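Local coordinates for molybdenum ABC transporter, periplasmic molybdenum-binding protein (Vibrio cholerae, PDB 4RXL) that binds tungstate and, as a ModA-family solute-binding protein, probably captures molybdate or tungstate in the periplasm for uptake by an ABC transporter, at residues 12-17 with 195-200; 124-129 with 169-174; 148-151 with 155-158. All coordinates share one frame; numbering follows the deposited sequence.

Contact 1. Residues 12-17 with 195-200; sequences SSMTNA and IRYPLA. With WO4 (tungstate(VI)ion), chain B.
Ser13 and Met14 meet the ring of Tyr197 from two directions, the serine at its edge and the methionine over a face, where the start of helix 15-28 faces strand 195-201. The site lies in the cleft of a two-lobed periplasmic binding protein of the ModA family, in which a bare oxyanion is held by backbone N-H groups and hydroxyls. Ser13 illustrates the principle with both kinds of donor. Its OG lies between the backbone N and the carbonyl carbon (chi1 55°), a torsion that brings the hydroxyl round to the side of its own N-H, and the two converge on one tungstate oxygen. The hydrogen bond from Ser13 N to tungstate O4 is 2.8 Å long, while the one from the hydroxyl, Ser13 OG to O4, is very short, at 2.5 Å.

The same OG accepts a hydrogen bond from Tyr197, with 2.7 Å between Tyr197 OH and Ser13 OG, and it lies in the plane of the ring. Because it accepts from Tyr197 OH, the serine hydroxyl is left to donate to O4, which makes Tyr197 a second-shell residue. Asn84 ND2 is also hydrogen-bonded to Tyr197 OH, and Phe229 packs edge-to-face with the ring.

Met14 covers one face of this phenol. Its chain bends at chi2 (-80°) and then runs extended to the methyl, which sets CG beside CD2 and CE2 and carries CE in over the face. The sulfur takes an oblique place, making a Met-aromatic contact, with 5.1 Å from Met14 SD to the Tyr197 ring centroid. The methyl makes the closer approach, a CH-pi contact in which Met14 CE stands 3.6 Å above the Tyr197 ring plane, displaced toward the CG-CD2 bond.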
loop_
_atom_site.group_PDB
_atom_site.type_symbol
_atom_site.label_atom_id
_atom_site.label_comp_id
_atom_site.label_asym_id
_atom_site.label_seq_id
_atom_site.Cartn_x
_atom_site.Cartn_y
_atom_site.Cartn_z
ATOM N N SER A 12 -2.808 1.747 4.342
ATOM C CA SER A 12 -2.089 2.959 4.568
ATOM C C SER A 12 -1.620 3.660 3.301
ATOM O O SER A 12 -1.589 4.884 3.268
ATOM C CB SER A 12 -0.891 2.705 5.455
ATOM O OG SER A 12 -1.331 2.243 6.736
ATOM N N SER A 13 -1.249 2.925 2.251
ATOM C CA SER A 13 -0.783 3.580 1.031
ATOM C C SER A 13 -1.917 4.383 0.360
ATOM O O SER A 13 -1.654 5.178 -0.530
ATOM C CB SER A 13 -0.197 2.558 0.018
ATOM O OG SER A 13 -1.120 1.528 -0.283
ATOM N N MET A 14 -3.164 4.110 0.740
ATOM C CA MET A 14 -4.327 4.853 0.231
ATOM C C MET A 14 -4.692 6.134 1.004
ATOM O O MET A 14 -5.646 6.862 0.622
ATOM C CB MET A 14 -5.537 3.904 0.150
ATOM C CG MET A 14 -5.602 3.131 -1.173
ATOM S SD MET A 14 -6.297 4.112 -2.588
ATOM C CE MET A 14 -6.044 2.981 -3.974
ATOM N N THR A 15 -3.895 6.468 2.019
ATOM C CA THR A 15 -4.236 7.525 2.963
ATOM C C THR A 15 -4.582 8.817 2.226
ATOM O O THR A 15 -5.670 9.372 2.399
ATOM C CB THR A 15 -3.101 7.794 3.948
ATOM O OG1 THR A 15 -2.937 6.646 4.772
ATOM C CG2 THR A 15 -3.393 8.995 4.818
ATOM N N ASN A 16 -3.661 9.300 1.402
ATOM C CA ASN A 16 -3.832 10.600 0.810
ATOM C C ASN A 16 -4.899 10.629 -0.246
ATOM O O ASN A 16 -5.699 11.541 -0.268
ATOM C CB ASN A 16 -2.523 11.179 0.285
ATOM C CG ASN A 16 -1.504 11.281 1.382
ATOM O OD1 ASN A 16 -0.865 10.302 1.730
ATOM N ND2 ASN A 16 -1.373 12.449 1.948
ATOM N N ALA A 17 -4.952 9.604 -1.076
ATOM C CA ALA A 17 -5.930 9.523 -2.139
ATOM C C ALA A 17 -7.334 9.410 -1.578
ATOM O O ALA A 17 -8.226 10.086 -2.094
ATOM C CB ALA A 17 -5.630 8.328 -3.055
ATOM N N ILE A 195 0.592 -5.360 -8.207
ATOM C CA ILE A 195 -0.026 -4.666 -7.084
ATOM C C ILE A 195 -1.375 -4.097 -7.485
ATOM O O ILE A 195 -1.468 -3.308 -8.412
ATOM C CB ILE A 195 0.864 -3.539 -6.595
ATOM C CG1 ILE A 195 2.215 -4.113 -6.196
ATOM C CG2 ILE A 195 0.201 -2.790 -5.442
ATOM C CD1 ILE A 195 3.326 -3.082 -6.179
ATOM N N ARG A 196 -2.427 -4.582 -6.822
ATOM C CA ARG A 196 -3.792 -4.252 -7.163
ATOM C C ARG A 196 -4.545 -4.019 -5.865
ATOM O O ARG A 196 -4.315 -4.722 -4.875
ATOM C CB ARG A 196 -4.457 -5.386 -7.919
ATOM C CG ARG A 196 -3.771 -5.760 -9.218
ATOM C CD ARG A 196 -4.012 -4.740 -10.316
ATOM N NE ARG A 196 -3.365 -5.134 -11.576
ATOM C CZ ARG A 196 -2.095 -4.873 -11.915
ATOM N NH1 ARG A 196 -1.651 -5.309 -13.087
ATOM N NH2 ARG A 196 -1.250 -4.187 -11.109
ATOM N N TYR A 197 -5.402 -2.992 -5.863
ATOM C CA TYR A 197 -6.204 -2.586 -4.719
ATOM C C TYR A 197 -7.672 -2.908 -4.897
ATOM O O TYR A 197 -8.371 -2.192 -5.592
ATOM C CB TYR A 197 -6.116 -1.059 -4.523
ATOM C CG TYR A 197 -4.779 -0.560 -4.081
ATOM C CD1 TYR A 197 -3.759 -0.445 -4.969
ATOM C CD2 TYR A 197 -4.537 -0.156 -2.744
ATOM C CE1 TYR A 197 -2.503 -0.000 -4.567
ATOM C CE2 TYR A 197 -3.308 0.320 -2.350
ATOM C CZ TYR A 197 -2.290 0.418 -3.272
ATOM O OH TYR A 197 -1.035 0.867 -2.898
ATOM N N PRO A 198 -8.145 -3.981 -4.294
ATOM C CA PRO A 198 -9.584 -4.199 -4.313
ATOM C C PRO A 198 -10.345 -3.295 -3.351
ATOM O O PRO A 198 -9.857 -2.934 -2.291
ATOM C CB PRO A 198 -9.734 -5.651 -3.868
ATOM C CG PRO A 198 -8.520 -5.930 -3.075
ATOM C CD PRO A 198 -7.413 -5.069 -3.631
ATOM N N LEU A 199 -11.584 -3.004 -3.717
ATOM C CA LEU A 199 -12.523 -2.291 -2.890
ATOM C C LEU A 199 -13.629 -3.277 -2.584
ATOM O O LEU A 199 -14.299 -3.774 -3.512
ATOM C CB LEU A 199 -13.057 -1.088 -3.646
ATOM C CG LEU A 199 -14.325 -0.397 -3.152
ATOM C CD1 LEU A 199 -14.083 0.274 -1.805
ATOM C CD2 LEU A 199 -14.800 0.594 -4.195
ATOM N N ALA A 200 -13.813 -3.572 -1.300
ATOM C CA ALA A 200 -14.840 -4.509 -0.850
ATOM C C ALA A 200 -15.992 -3.772 -0.177
ATOM O O ALA A 200 -15.771 -2.934 0.705
ATOM C CB ALA A 200 -14.221 -5.515 0.100
HETATM W W WO4 B . -0.127 -1.343 2.975
HETATM O O1 WO4 B . 0.826 -0.634 4.600
HETATM O O2 WO4 B . 1.004 -2.530 1.752
HETATM O O3 WO4 B . -1.763 -2.429 3.585
HETATM O O4 WO4 B . -0.758 0.235 1.802
#

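Contact 2. Residues 124-129 with 169-174; sequences VPAGMY and IVYKTD. With WO4 (tungstate(VI)ion), chain B.
The segments 125-129 and 169-171, a helix start and a strand end, have axes 8.4 Å apart at an angle of 121°, their closest CA atoms being those of Ala126 and Val170. They form part of the oxyanion pocket of a ModA-family binding protein, where the first turn of helix 125-137 offers an N-H and the end of strand 168-171 a tyrosine.

Tyr171 has CG beside its backbone N and anti to the carbonyl carbon (chi1 -53°), which carries its hydroxyl across to Pro125 and Ala126. There Tyr171 OH donates to tungstate O2 over 2.6 Å, with that oxygen in the plane of the ring. Ala126 N reaches the same O2 at 2.6 Å through a bent bond. Tyr171 OH and Ala126 N are close, but poorly angled for a bond between them; the shared oxygen joins them.

Tyr129 crosses Tyr171 at about a right angle, the rings meeting edge to edge, with 3.5 Å from Tyr129 CE2 to Tyr171 OH. Tyr129 OH is hydrogen-bonded to Ala59 O. Tyr171, the N-cap of helix 172-177, donates from its N to Asp174 OD2. A bridging water donates to Ile169 O at 2.8 Å and, weakly, to Ala126 O.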
loop_
_atom_site.group_PDB
_atom_site.type_symbol
_atom_site.label_atom_id
_atom_site.label_comp_id
_atom_site.label_asym_id
_atom_site.label_seq_id
_atom_site.Cartn_x
_atom_site.Cartn_y
_atom_site.Cartn_z
ATOM N N VAL A 124 1.745 -7.832 5.662
ATOM C CA VAL A 124 1.399 -6.528 5.090
ATOM C C VAL A 124 1.717 -6.526 3.606
ATOM O O VAL A 124 2.856 -6.859 3.255
ATOM C CB VAL A 124 2.129 -5.351 5.782
ATOM C CG1 VAL A 124 1.735 -4.046 5.115
ATOM C CG2 VAL A 124 1.787 -5.350 7.256
ATOM N N PRO A 125 0.767 -6.106 2.736
ATOM C CA PRO A 125 1.045 -6.223 1.300
ATOM C C PRO A 125 2.385 -5.650 0.859
ATOM O O PRO A 125 3.125 -6.325 0.154
ATOM C CB PRO A 125 -0.142 -5.511 0.647
ATOM C CG PRO A 125 -1.257 -5.835 1.605
ATOM C CD PRO A 125 -0.627 -5.718 2.989
ATOM N N ALA A 126 2.746 -4.461 1.335
ATOM C CA ALA A 126 4.011 -3.876 0.895
ATOM C C ALA A 126 5.208 -4.724 1.317
ATOM O O ALA A 126 6.230 -4.748 0.623
ATOM C CB ALA A 126 4.169 -2.479 1.464
ATOM N N GLY A 127 5.127 -5.348 2.494
ATOM C CA GLY A 127 6.170 -6.297 2.925
ATOM C C GLY A 127 6.198 -7.576 2.090
ATOM O O GLY A 127 7.278 -8.090 1.787
ATOM N N MET A 128 5.027 -8.137 1.793
ATOM C CA MET A 128 4.931 -9.337 0.958
ATOM C C MET A 128 5.501 -9.083 -0.442
ATOM O O MET A 128 6.281 -9.916 -0.962
ATOM C CB MET A 128 3.494 -9.826 0.838
ATOM C CG MET A 128 2.848 -10.277 2.152
ATOM S SD MET A 128 1.030 -10.573 2.123
ATOM C CE MET A 128 0.901 -11.856 0.892
ATOM N N TYR A 129 5.150 -7.935 -1.035
ATOM C CA TYR A 129 5.694 -7.592 -2.357
ATOM C C TYR A 129 7.201 -7.357 -2.270
ATOM O O TYR A 129 7.924 -7.776 -3.151
ATOM C CB TYR A 129 5.043 -6.326 -2.918
ATOM C CG TYR A 129 3.550 -6.371 -3.180
ATOM C CD1 TYR A 129 2.971 -7.287 -4.065
ATOM C CD2 TYR A 129 2.725 -5.414 -2.609
ATOM C CE1 TYR A 129 1.600 -7.261 -4.334
ATOM C CE2 TYR A 129 1.357 -5.388 -2.864
ATOM C CZ TYR A 129 0.796 -6.328 -3.703
ATOM O OH TYR A 129 -0.573 -6.257 -3.947
ATOM N N ILE A 169 11.703 -0.032 1.087
ATOM C CA ILE A 169 10.872 -0.485 -0.018
ATOM C C ILE A 169 9.424 -0.060 0.241
ATOM O O ILE A 169 8.800 -0.485 1.184
ATOM C CB ILE A 169 10.999 -1.998 -0.270
ATOM C CG1 ILE A 169 12.426 -2.339 -0.677
ATOM C CG2 ILE A 169 10.030 -2.421 -1.377
ATOM C CD1 ILE A 169 12.723 -3.824 -0.655
ATOM N N VAL A 170 8.907 0.795 -0.636
ATOM C CA VAL A 170 7.595 1.346 -0.513
ATOM C C VAL A 170 6.933 1.339 -1.891
ATOM O O VAL A 170 7.529 0.895 -2.885
ATOM C CB VAL A 170 7.594 2.766 0.103
ATOM C CG1 VAL A 170 8.182 2.770 1.503
ATOM C CG2 VAL A 170 8.324 3.739 -0.798
ATOM N N TYR A 171 5.704 1.847 -1.969
ATOM C CA TYR A 171 5.094 2.045 -3.271
ATOM C C TYR A 171 5.535 3.339 -3.919
ATOM O O TYR A 171 5.960 4.292 -3.260
ATOM C CB TYR A 171 3.580 2.004 -3.184
ATOM C CG TYR A 171 3.030 0.781 -2.507
ATOM C CD1 TYR A 171 2.967 -0.415 -3.198
ATOM C CD2 TYR A 171 2.509 0.823 -1.219
ATOM C CE1 TYR A 171 2.425 -1.561 -2.596
ATOM C CE2 TYR A 171 1.948 -0.299 -0.628
ATOM C CZ TYR A 171 1.897 -1.476 -1.333
ATOM O OH TYR A 171 1.438 -2.613 -0.764
ATOM N N LYS A 172 5.439 3.369 -5.242
ATOM C CA LYS A 172 5.694 4.549 -6.053
ATOM C C LYS A 172 4.902 5.735 -5.524
ATOM O O LYS A 172 5.437 6.832 -5.396
ATOM C CB LYS A 172 5.345 4.266 -7.519
ATOM C CG LYS A 172 5.359 5.463 -8.455
ATOM C CD LYS A 172 6.748 5.956 -8.750
ATOM C CE LYS A 172 6.717 6.965 -9.891
ATOM N NZ LYS A 172 6.124 6.396 -11.141
ATOM N N THR A 173 3.644 5.506 -5.169
ATOM C CA THR A 173 2.775 6.592 -4.677
ATOM C C THR A 173 3.249 7.144 -3.346
ATOM O O THR A 173 3.057 8.324 -3.064
ATOM C CB THR A 173 1.324 6.130 -4.564
ATOM O OG1 THR A 173 1.304 4.970 -3.745
ATOM C CG2 THR A 173 0.722 5.828 -5.926
ATOM N N ASP A 174 3.896 6.323 -2.515
ATOM C CA ASP A 174 4.389 6.804 -1.216
ATOM C C ASP A 174 5.583 7.731 -1.457
ATOM O O ASP A 174 5.674 8.820 -0.892
ATOM C CB ASP A 174 4.818 5.648 -0.316
ATOM C CG ASP A 174 3.715 4.664 -0.028
ATOM O OD1 ASP A 174 2.586 5.073 0.334
ATOM O OD2 ASP A 174 3.995 3.473 -0.150
HETATM W W WO4 B . -0.127 -1.343 2.975
HETATM O O1 WO4 B . 0.826 -0.634 4.600
HETATM O O2 WO4 B . 1.004 -2.530 1.752
HETATM O O3 WO4 B . -1.763 -2.429 3.585
HETATM O O4 WO4 B . -0.758 0.235 1.802
HETATM O O HOH W 1 7.675 -2.808 2.278
#

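Contact 3. Residues 148-151 with 155-158; sequences AQTN and LALA
Thr150 OG1 lies against the first turns of helix 153-161, touching Ala156; its hydrogen bond is to Asn152 O, with Val118 O a weak second acceptor. The hydroxyl occupies the position between its backbone N and carbonyl carbon (chi1 64°), which turns it toward the helix and leaves CG2 beside the backbone N. Ala156 comes up against this oxygen with both its amide and its methyl. Ala156 N is 3.3 Å from Thr150 OG1, yet the angle is too poor for a hydrogen bond, while Ala156 CB lies 3.5 Å from the same oxygen. The amide is thus a packing neighbour, and Asn152 O is the main polar partner.

The rest of the threonine is used as a hydrocarbon. Its methyl group, CG2, rests beside the backbone where Leu155 passes into Ala156, with 3.8 Å from Thr150 CG2 to Ala156 N. Leu159, one turn further along the helix, also touches Thr150.

The arrangement is a strand-to-helix connection of two residues, Asn151 and Asn152, in the lobe of the ModA fold that contains the parallel pair 116-119 and 147-150; the chain leaves strand 147-150 and almost at once enters the helix whose first residue, Val153, gives its N-H to the tungstate. Asn152 is the N-cap of helix 153-161, its OD1 accepting from Leu155 N.

Leu155 closes the contact toward solvent. Its CB packs on the threonine, 3.7 Å from Thr150 CB. From there the chain carries on extended through chi2 (167°), bringing one branch alongside the exposed Asn151, where Leu155 CD1 stands 4.0 Å from Asn151 CB.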
loop_
_atom_site.group_PDB
_atom_site.type_symbol
_atom_site.label_atom_id
_atom_site.label_comp_id
_atom_site.label_asym_id
_atom_site.label_seq_id
_atom_site.Cartn_x
_atom_site.Cartn_y
_atom_site.Cartn_z
ATOM N N ALA A 148 14.171 -3.685 9.024
ATOM C CA ALA A 148 13.399 -2.999 10.043
ATOM C C ALA A 148 11.950 -3.077 9.597
ATOM O O ALA A 148 11.532 -2.365 8.681
ATOM C CB ALA A 148 13.860 -1.558 10.200
ATOM N N GLN A 149 11.203 -4.004 10.193
ATOM C CA GLN A 149 9.845 -4.283 9.725
ATOM C C GLN A 149 8.854 -3.434 10.501
ATOM O O GLN A 149 8.916 -3.350 11.715
ATOM C CB GLN A 149 9.483 -5.757 9.876
ATOM C CG GLN A 149 10.379 -6.700 9.089
ATOM C CD GLN A 149 9.886 -8.145 9.123
ATOM O OE1 GLN A 149 8.774 -8.459 8.660
ATOM N NE2 GLN A 149 10.716 -9.030 9.665
ATOM N N THR A 150 7.944 -2.800 9.762
ATOM C CA THR A 150 6.967 -1.890 10.331
ATOM C C THR A 150 5.548 -2.402 10.113
ATOM O O THR A 150 5.296 -3.270 9.259
ATOM C CB THR A 150 7.095 -0.504 9.677
ATOM O OG1 THR A 150 6.769 -0.617 8.286
ATOM C CG2 THR A 150 8.485 0.025 9.847
ATOM N N ASN A 151 4.595 -1.862 10.884
ATOM C CA ASN A 151 3.195 -2.316 10.771
ATOM C C ASN A 151 2.457 -1.908 9.490
ATOM O O ASN A 151 1.392 -2.471 9.165
ATOM C CB ASN A 151 2.363 -1.808 11.955
ATOM C CG ASN A 151 2.795 -2.388 13.261
ATOM O OD1 ASN A 151 3.702 -3.202 13.321
ATOM N ND2 ASN A 151 2.166 -1.943 14.330
ATOM N N LEU A 155 4.778 3.681 7.766
ATOM C CA LEU A 155 5.741 3.677 8.859
ATOM C C LEU A 155 7.123 3.311 8.328
ATOM O O LEU A 155 8.121 3.770 8.855
ATOM C CB LEU A 155 5.295 2.728 9.959
ATOM C CG LEU A 155 4.049 3.201 10.743
ATOM C CD1 LEU A 155 3.499 2.058 11.585
ATOM C CD2 LEU A 155 4.305 4.420 11.624
ATOM N N ALA A 156 7.159 2.459 7.295
ATOM C CA ALA A 156 8.414 2.173 6.603
ATOM C C ALA A 156 8.937 3.440 5.922
ATOM O O ALA A 156 10.119 3.788 6.049
ATOM C CB ALA A 156 8.211 1.068 5.576
ATOM N N LEU A 157 8.084 4.111 5.152
ATOM C CA LEU A 157 8.435 5.408 4.583
ATOM C C LEU A 157 9.025 6.375 5.614
ATOM O O LEU A 157 10.074 6.973 5.366
ATOM C CB LEU A 157 7.199 6.031 3.926
ATOM C CG LEU A 157 7.352 7.424 3.312
ATOM C CD1 LEU A 157 8.288 7.386 2.123
ATOM C CD2 LEU A 157 5.997 7.945 2.905
ATOM N N ALA A 158 8.399 6.490 6.789
ATOM C CA ALA A 158 8.863 7.452 7.794
ATOM C C ALA A 158 10.270 7.154 8.309
ATOM O O ALA A 158 10.987 8.074 8.679
ATOM C CB ALA A 158 7.893 7.501 8.960
#

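Contacts 1 and 2 are wholly buried and bind the same tungstate, through different oxygens and from different segments, with centres about 11 Å apart. They touch, Ser13 CB lying 3.4 Å from Tyr171 CD2, and their strands 195-201 and 168-171 both belong to the large mixed sheet. Contact 3 is only partly buried, bonds no anion and relies on hydrocarbon packing and one hydroxyl bonded to a backbone carbonyl; its centre is about 17 Å from that of contact 1. It adjoins contact 2, with Val124 CG2 at 3.5 Å from Asn151 O, and its helix 153-161 leads along the chain to strand 168-171. The buried pair spends polar groups on the anion.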